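Local coordinates for 2,3-dihydroxybenzoate-AMP ligase (Bacillus subtilis, PDB 1MDB), which is an enzyme of the AMP-binding family (ANL clan), modelled here with adenosine monophosphate and 2,3-dihydroxy-benzoic acid bound, at residues A125-D130 with N153-G158; D136-A141 with E159-L164; D61-G66 with D168-P173. One frame throughout, in Å; residues are numbered along the deposited sequence.

Interaction 1: residues A125-D130 with N153-G158; sequences AYIIPD and NIIVAG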
# COMPACT_ATOMS: atom_id res chain seq x y z
N ALA A 125 4.77 -16.63 16.22
CA ALA A 125 5.98 -15.83 16.35
C ALA A 125 5.77 -14.37 15.95
O ALA A 125 4.84 -14.03 15.21
CB ALA A 125 7.11 -16.45 15.51
N TYR A 126 6.62 -13.51 16.48
CA TYR A 126 6.56 -12.06 16.24
C TYR A 126 7.98 -11.71 15.85
O TYR A 126 8.92 -11.97 16.61
CB TYR A 126 6.16 -11.34 17.53
CG TYR A 126 6.09 -9.82 17.49
CD1 TYR A 126 6.26 -9.08 18.66
CD2 TYR A 126 5.81 -9.12 16.32
CE1 TYR A 126 6.17 -7.70 18.66
CE2 TYR A 126 5.71 -7.74 16.31
CZ TYR A 126 5.89 -7.03 17.49
OH TYR A 126 5.78 -5.66 17.52
N ILE A 127 8.15 -11.13 14.67
CA ILE A 127 9.47 -10.76 14.18
C ILE A 127 9.64 -9.24 14.05
O ILE A 127 8.90 -8.58 13.31
CB ILE A 127 9.74 -11.43 12.83
CG1 ILE A 127 9.62 -12.95 12.98
CG2 ILE A 127 11.13 -11.05 12.31
CD1 ILE A 127 9.88 -13.74 11.70
N ILE A 128 10.62 -8.70 14.76
CA ILE A 128 10.89 -7.26 14.78
C ILE A 128 12.37 -6.90 14.67
O ILE A 128 13.25 -7.75 14.85
CB ILE A 128 10.43 -6.62 16.10
CG1 ILE A 128 11.06 -7.38 17.27
CG2 ILE A 128 8.91 -6.61 16.20
CD1 ILE A 128 10.96 -6.67 18.61
N PRO A 129 12.67 -5.63 14.36
CA PRO A 129 14.08 -5.22 14.28
C PRO A 129 14.38 -4.81 15.72
O PRO A 129 13.46 -4.74 16.54
CB PRO A 129 14.02 -4.02 13.33
CG PRO A 129 12.69 -3.38 13.69
CD PRO A 129 11.78 -4.59 13.82
N ASP A 130 15.64 -4.56 16.07
CA ASP A 130 15.92 -4.14 17.44
C ASP A 130 15.37 -2.74 17.65
O ASP A 130 14.65 -2.48 18.61
CB ASP A 130 17.44 -4.15 17.73
CG ASP A 130 18.27 -3.63 16.57
OD1 ASP A 130 17.75 -2.87 15.73
OD2 ASP A 130 19.46 -3.99 16.50
N ASN A 153 7.85 -16.80 20.94
CA ASN A 153 8.91 -16.72 19.94
C ASN A 153 8.99 -15.29 19.41
O ASN A 153 8.33 -14.93 18.44
CB ASN A 153 8.65 -17.71 18.81
CG ASN A 153 8.73 -19.16 19.28
OD1 ASN A 153 9.61 -19.50 20.07
ND2 ASN A 153 7.82 -20.00 18.80
N ILE A 154 9.79 -14.48 20.08
CA ILE A 154 10.00 -13.08 19.70
C ILE A 154 11.35 -13.06 19.03
O ILE A 154 12.37 -13.27 19.69
CB ILE A 154 10.05 -12.15 20.94
CG1 ILE A 154 8.74 -12.23 21.72
CG2 ILE A 154 10.36 -10.72 20.49
CD1 ILE A 154 7.54 -11.83 20.94
N ILE A 155 11.36 -12.83 17.73
CA ILE A 155 12.60 -12.82 16.96
C ILE A 155 13.01 -11.40 16.59
O ILE A 155 12.20 -10.62 16.07
CB ILE A 155 12.44 -13.68 15.70
CG1 ILE A 155 12.03 -15.10 16.11
CG2 ILE A 155 13.74 -13.67 14.90
CD1 ILE A 155 11.45 -15.95 14.98
N VAL A 156 14.27 -11.07 16.86
CA VAL A 156 14.78 -9.73 16.61
C VAL A 156 15.93 -9.68 15.63
O VAL A 156 16.95 -10.36 15.81
CB VAL A 156 15.26 -9.07 17.91
CG1 VAL A 156 15.72 -7.65 17.64
CG2 VAL A 156 14.15 -9.11 18.95
N ALA A 157 15.78 -8.88 14.58
CA ALA A 157 16.87 -8.74 13.63
C ALA A 157 17.69 -7.61 14.24
O ALA A 157 17.31 -6.45 14.18
CB ALA A 157 16.34 -8.35 12.24
N GLY A 158 18.81 -7.99 14.86
CA GLY A 158 19.68 -7.03 15.51
C GLY A 158 19.93 -7.48 16.94
O GLY A 158 19.88 -8.68 17.22

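Interaction 2: residues D136-A141 with E159-L164; sequences DYRSLA and EAEEFL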
# COMPACT_ATOMS: atom_id res chain seq x y z
N ASP A 136 12.42 1.70 19.81
CA ASP A 136 12.95 0.41 20.25
C ASP A 136 11.79 -0.59 20.23
O ASP A 136 10.89 -0.53 21.08
CB ASP A 136 13.52 0.53 21.66
CG ASP A 136 14.16 -0.75 22.14
OD1 ASP A 136 13.53 -1.82 21.98
OD2 ASP A 136 15.29 -0.70 22.68
N TYR A 137 11.80 -1.50 19.27
CA TYR A 137 10.71 -2.47 19.15
C TYR A 137 10.70 -3.59 20.19
O TYR A 137 9.69 -4.30 20.31
CB TYR A 137 10.66 -3.04 17.73
CG TYR A 137 10.24 -2.01 16.68
CD1 TYR A 137 11.12 -1.01 16.25
CD2 TYR A 137 8.95 -2.02 16.15
CE1 TYR A 137 10.72 -0.04 15.32
CE2 TYR A 137 8.54 -1.06 15.23
CZ TYR A 137 9.43 -0.07 14.82
OH TYR A 137 9.03 0.89 13.93
N ARG A 138 11.78 -3.76 20.94
CA ARG A 138 11.78 -4.79 21.97
C ARG A 138 10.87 -4.35 23.10
O ARG A 138 10.27 -5.18 23.78
CB ARG A 138 13.17 -5.04 22.54
CG ARG A 138 14.27 -5.16 21.53
CD ARG A 138 15.19 -3.99 21.76
NE ARG A 138 16.46 -4.12 21.08
CZ ARG A 138 17.49 -3.32 21.30
NH1 ARG A 138 17.38 -2.32 22.18
NH2 ARG A 138 18.63 -3.54 20.67
N SER A 139 10.78 -3.04 23.32
CA SER A 139 9.92 -2.54 24.38
C SER A 139 8.48 -2.79 23.93
O SER A 139 7.61 -3.06 24.75
CB SER A 139 10.17 -1.03 24.63
OG SER A 139 9.82 -0.26 23.49
N LEU A 140 8.24 -2.70 22.62
CA LEU A 140 6.91 -2.97 22.10
C LEU A 140 6.67 -4.48 22.31
O LEU A 140 5.59 -4.89 22.74
CB LEU A 140 6.84 -2.63 20.60
CG LEU A 140 5.57 -3.07 19.85
CD1 LEU A 140 4.34 -2.56 20.57
CD2 LEU A 140 5.61 -2.57 18.39
N ALA A 141 7.68 -5.29 22.03
CA ALA A 141 7.56 -6.74 22.22
C ALA A 141 7.19 -7.03 23.67
O ALA A 141 6.32 -7.86 23.96
CB ALA A 141 8.88 -7.44 21.86
N GLU A 159 20.18 -6.54 17.84
CA GLU A 159 20.43 -6.87 19.24
C GLU A 159 19.12 -7.32 19.89
O GLU A 159 18.27 -6.50 20.24
CB GLU A 159 20.99 -5.66 19.98
CG GLU A 159 21.29 -5.91 21.45
CD GLU A 159 22.24 -7.08 21.66
OE1 GLU A 159 23.35 -7.04 21.09
OE2 GLU A 159 21.88 -8.03 22.39
N ALA A 160 18.98 -8.63 20.05
CA ALA A 160 17.78 -9.24 20.61
C ALA A 160 17.55 -9.08 22.10
O ALA A 160 16.42 -9.23 22.57
CB ALA A 160 17.75 -10.72 20.25
N GLU A 161 18.60 -8.77 22.86
CA GLU A 161 18.47 -8.65 24.31
C GLU A 161 17.98 -10.00 24.84
O GLU A 161 18.57 -11.03 24.52
CB GLU A 161 17.52 -7.50 24.68
CG GLU A 161 18.26 -6.31 25.34
CD GLU A 161 17.69 -4.94 24.99
OE1 GLU A 161 16.49 -4.67 25.25
OE2 GLU A 161 18.45 -4.11 24.45
N GLU A 162 16.90 -10.03 25.63
CA GLU A 162 16.42 -11.30 26.17
C GLU A 162 15.64 -12.17 25.19
O GLU A 162 15.25 -13.29 25.53
CB GLU A 162 15.55 -11.07 27.41
CG GLU A 162 14.14 -10.59 27.11
CD GLU A 162 14.00 -9.09 27.20
OE1 GLU A 162 14.90 -8.38 26.72
OE2 GLU A 162 12.99 -8.63 27.76
N PHE A 163 15.40 -11.66 23.99
CA PHE A 163 14.64 -12.40 22.99
C PHE A 163 15.53 -13.24 22.08
O PHE A 163 16.68 -13.51 22.42
CB PHE A 163 13.76 -11.43 22.20
CG PHE A 163 12.78 -10.67 23.06
CD1 PHE A 163 12.89 -9.30 23.22
CD2 PHE A 163 11.77 -11.35 23.75
CE1 PHE A 163 12.01 -8.60 24.05
CE2 PHE A 163 10.89 -10.67 24.57
CZ PHE A 163 11.00 -9.29 24.73
N LEU A 164 15.01 -13.66 20.92
CA LEU A 164 15.79 -14.49 20.01
C LEU A 164 16.43 -13.75 18.84
O LEU A 164 15.73 -13.12 18.04
CB LEU A 164 14.93 -15.63 19.47
CG LEU A 164 14.24 -16.54 20.50
CD1 LEU A 164 13.28 -17.49 19.77
CD2 LEU A 164 15.27 -17.33 21.29
O HOH W 1 14.77 -2.59 24.80

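Interaction 3: residues D61-G66 with D168-P173; sequences DRLAAG and DLHTEP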
# COMPACT_ATOMS: atom_id res chain seq x y z
N ASP A 61 16.68 -20.74 2.67
CA ASP A 61 16.68 -22.17 2.95
C ASP A 61 17.18 -22.38 4.36
O ASP A 61 16.54 -23.05 5.18
CB ASP A 61 17.60 -22.93 2.00
CG ASP A 61 16.97 -23.22 0.67
OD1 ASP A 61 15.73 -23.32 0.61
OD2 ASP A 61 17.72 -23.36 -0.32
N ARG A 62 18.35 -21.81 4.64
CA ARG A 62 18.96 -21.94 5.94
C ARG A 62 18.11 -21.35 7.06
O ARG A 62 18.16 -21.84 8.20
CB ARG A 62 20.35 -21.30 5.94
CG ARG A 62 21.38 -22.04 5.08
CD ARG A 62 22.75 -21.36 5.12
NE ARG A 62 23.35 -21.36 6.45
CZ ARG A 62 23.84 -22.45 7.06
NH1 ARG A 62 23.79 -23.62 6.46
NH2 ARG A 62 24.37 -22.35 8.28
N LEU A 63 17.33 -20.32 6.76
CA LEU A 63 16.50 -19.71 7.80
C LEU A 63 15.24 -20.55 8.02
O LEU A 63 14.80 -20.74 9.15
CB LEU A 63 16.11 -18.27 7.42
CG LEU A 63 15.22 -17.52 8.42
CD1 LEU A 63 15.91 -17.49 9.79
CD2 LEU A 63 14.96 -16.09 7.94
N ALA A 64 14.67 -21.06 6.94
CA ALA A 64 13.48 -21.89 7.05
C ALA A 64 13.77 -23.04 8.00
O ALA A 64 12.94 -23.40 8.84
CB ALA A 64 13.09 -22.42 5.67
N ALA A 65 14.97 -23.61 7.89
CA ALA A 65 15.36 -24.72 8.75
C ALA A 65 15.41 -24.25 10.19
O ALA A 65 14.98 -24.96 11.10
CB ALA A 65 16.71 -25.28 8.32
N GLY A 66 15.92 -23.03 10.39
CA GLY A 66 15.99 -22.49 11.74
C GLY A 66 14.60 -22.27 12.32
O GLY A 66 14.34 -22.58 13.48
N ASP A 168 20.90 -15.90 14.70
CA ASP A 168 21.28 -17.20 15.25
C ASP A 168 20.34 -18.34 14.85
O ASP A 168 20.45 -19.44 15.37
CB ASP A 168 21.39 -17.12 16.78
CG ASP A 168 22.53 -16.21 17.24
OD1 ASP A 168 23.60 -16.23 16.61
OD2 ASP A 168 22.36 -15.48 18.24
N LEU A 169 19.43 -18.08 13.91
CA LEU A 169 18.49 -19.10 13.48
C LEU A 169 18.93 -19.90 12.25
O LEU A 169 18.59 -21.08 12.12
CB LEU A 169 17.11 -18.48 13.24
CG LEU A 169 16.37 -18.08 14.51
CD1 LEU A 169 15.12 -17.29 14.18
CD2 LEU A 169 16.04 -19.33 15.30
N HIS A 170 19.67 -19.28 11.35
CA HIS A 170 20.12 -19.96 10.15
C HIS A 170 20.86 -21.24 10.54
O HIS A 170 21.69 -21.24 11.46
CB HIS A 170 21.05 -19.06 9.34
CG HIS A 170 20.43 -17.75 8.97
ND1 HIS A 170 20.11 -16.79 9.92
CD2 HIS A 170 20.06 -17.24 7.78
CE1 HIS A 170 19.56 -15.75 9.31
NE2 HIS A 170 19.52 -15.99 8.01
N THR A 171 20.56 -22.32 9.84
CA THR A 171 21.18 -23.61 10.10
C THR A 171 21.23 -24.42 8.81
O THR A 171 20.93 -23.91 7.73
CB THR A 171 20.37 -24.39 11.16
OG1 THR A 171 21.07 -25.57 11.55
CG2 THR A 171 19.01 -24.77 10.60
N GLU A 172 21.63 -25.69 8.92
CA GLU A 172 21.72 -26.56 7.76
C GLU A 172 20.33 -26.77 7.14
O GLU A 172 19.37 -27.07 7.84
CB GLU A 172 22.30 -27.91 8.17
CG GLU A 172 22.82 -28.73 7.01
CD GLU A 172 23.81 -27.94 6.18
OE1 GLU A 172 24.62 -27.19 6.77
OE2 GLU A 172 23.77 -28.06 4.93
N PRO A 173 20.22 -26.61 5.81
CA PRO A 173 18.94 -26.79 5.12
C PRO A 173 18.34 -28.16 5.39
O PRO A 173 19.06 -29.10 5.72
CB PRO A 173 19.32 -26.61 3.65
CG PRO A 173 20.46 -25.65 3.72
CD PRO A 173 21.27 -26.21 4.86

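Interaction 1: residues A125-D130 with N153-G158
The carbonyl oxygen of I128 is gripped twice from the neighbouring strand: the backbone N of A157 donates to I128 O at 2.8 Å, and the CA-H of V156 adds a weaker contact to I128 O at 3.1 Å. One residue pair back, I128 N gives a nearly straight bond to I155 O (2.8 Å, N-H...O 169°), while I155 N reaches Y126 O and Y126 N reaches N153 O. Y126 and I128 thus bond with both N and O to the residues before and after their partners, the mark of a parallel ladder. The last rung, D130 N to A157 O at 3.2 Å, is bent to 135° as the strands end.

Branched residues suit these extended backbones and cover both faces. I127 and I155 lie alongside each other, pointing the same way, with I127 CG1 4.0 Å from I155 CB, and both meet F67 of helix 53-70. On the other face, I154, folded back at its second torsion (chi2 -60°), brings CD1 to the edge of the Y126 ring, in its plane, while the I128 and V156 side chains cross at a slant, with I128 CG1 3.9 Å from V156 CG2. The Y126 hydroxyl is hydrogen-bonded to Q81 OE1. P129, which lacks an N-H, costs this ladder nothing, because the donors used are those of Y126, I128 and D130. D130 OD2 passes 3.2 Å from G158 CA and accepts from E159 N; G158, with no side chain, tolerates both this approach and its unusual backbone angles.

Strand 125-132, helix 137-147 and strand 154-157 form a beta-alpha-beta crossover within a helix-flanked sheet.

Interaction 2: residues D136-A141 with E159-L164
R138 has more surface buried in this contact than any other residue, and reaches from the first turn of helix 137-147 to the loop after strand 154-157. Its chain bends at chi2 (115°), which sets the guanidinium edge against the backbone carbonyl of E159. There E159 O lies near the guanidinium plane and takes two weak bonds, from R138 NE at 3.1 Å and from R138 NH2 at 3.0 Å; both are well off straight, as expected when one oxygen is shared by a fork. Arginine suits the place because it can offer two N-H groups to one carbonyl and still present a charged face.

That face is met by E161. Its OE2 stands above the guanidinium, 3.1 Å from R138 NH1, with no N-H directed at it, which makes the attraction purely electrostatic. R138 NH1 also forms a salt bridge with D136 OD2 at 2.7 Å. A water links the two acids, donating to D136 OD2 at 2.9 Å and to E161 OE1 at 2.7 Å. The arginine, the water and R142, which pairs with E161 OE1, probably ease the repulsion between the carboxylates. E161 sits in a type II' turn from A160 to F163, with a positive phi (60°) that is uncommon for a residue with a side chain.

F163, which ends the turn, supplies the apolar half. Its CE1 lies 4.0 Å from R138 CB and 4.0 Å from A141 CB, residues about one helical turn apart; small A141 lets the ring come close to the helix. F163 also touches I154 and V156, so its ring lies between helix 137-147 and strand 154-157, while L164, which follows, opens strand 164-165 and hydrogen-bonds to I154 and V156 of strand 154-157.

Interaction 3: residues D61-G66 with D168-P173
L63 turns its CG opposite its own backbone N (chi1 180°), and H170 swings its imidazole back beside its own N (chi1 -56°); together these rotations lay L63 CD1 over one face of the H170 ring, 4.2 Å from the centroid, in a CH-pi contact. The same methyl reaches L169 CB at 3.8 Å. H170 NE2 is hydrogen-bonded to E90 of helix 86-98, which L63 also touches, and this bond probably helps to fix the ring's rotation.

Backbone joins backbone at R62 O, which accepts from T171 N at 2.9 Å (158°), the donor standing above the carbonyl plane; the CA-H of H170 approaches the same oxygen. G66, lacking a side chain, lets L169 O come within 3.0 Å of its CA. Although the CA-CB bond of T171 points away from the helix, its CG2 still meets A65 CB at a tight 3.3 Å, and a small alanine suits such close packing.

R62 bends at chi3, bringing its guanidinium over T171 O, with NH1 3.1 Å from that oxygen at a poor angle for bonding. E172 OE1 lies at the guanidinium edge, 3.7 Å from R62 NH1, a long salt bridge, and the P173 ring crosses the R62 chain at an angle, its CG against R62 CG.

One sound hydrogen bond, close apolar packing and a loose charge pair imply that fit of shape, more than electrostatics, probably holds this loop on helix 53-70.

All three contacts belong to the AMP-binding part of the enzyme and lie on the same side of the chain's centre. Interactions 1 and 2 are neighbours, with centres about 7 Å apart, and their segments alternate along the chain; backbone bonds between L164 and both I154 and V156 join them within one sheet. Interaction 3 is farther off, its centre about 15 Å from that of interaction 1 and about 21 Å from that of interaction 2, and it closes a long loop enclosing both. I155 CG2, 3.9 Å from L169 CD1, joins interactions 1 and 3. Helix 53-70 lies on the face carrying I127 and I155, helix 137-147 on that carrying Y126, I128 and I154, giving a layered alpha/beta unit.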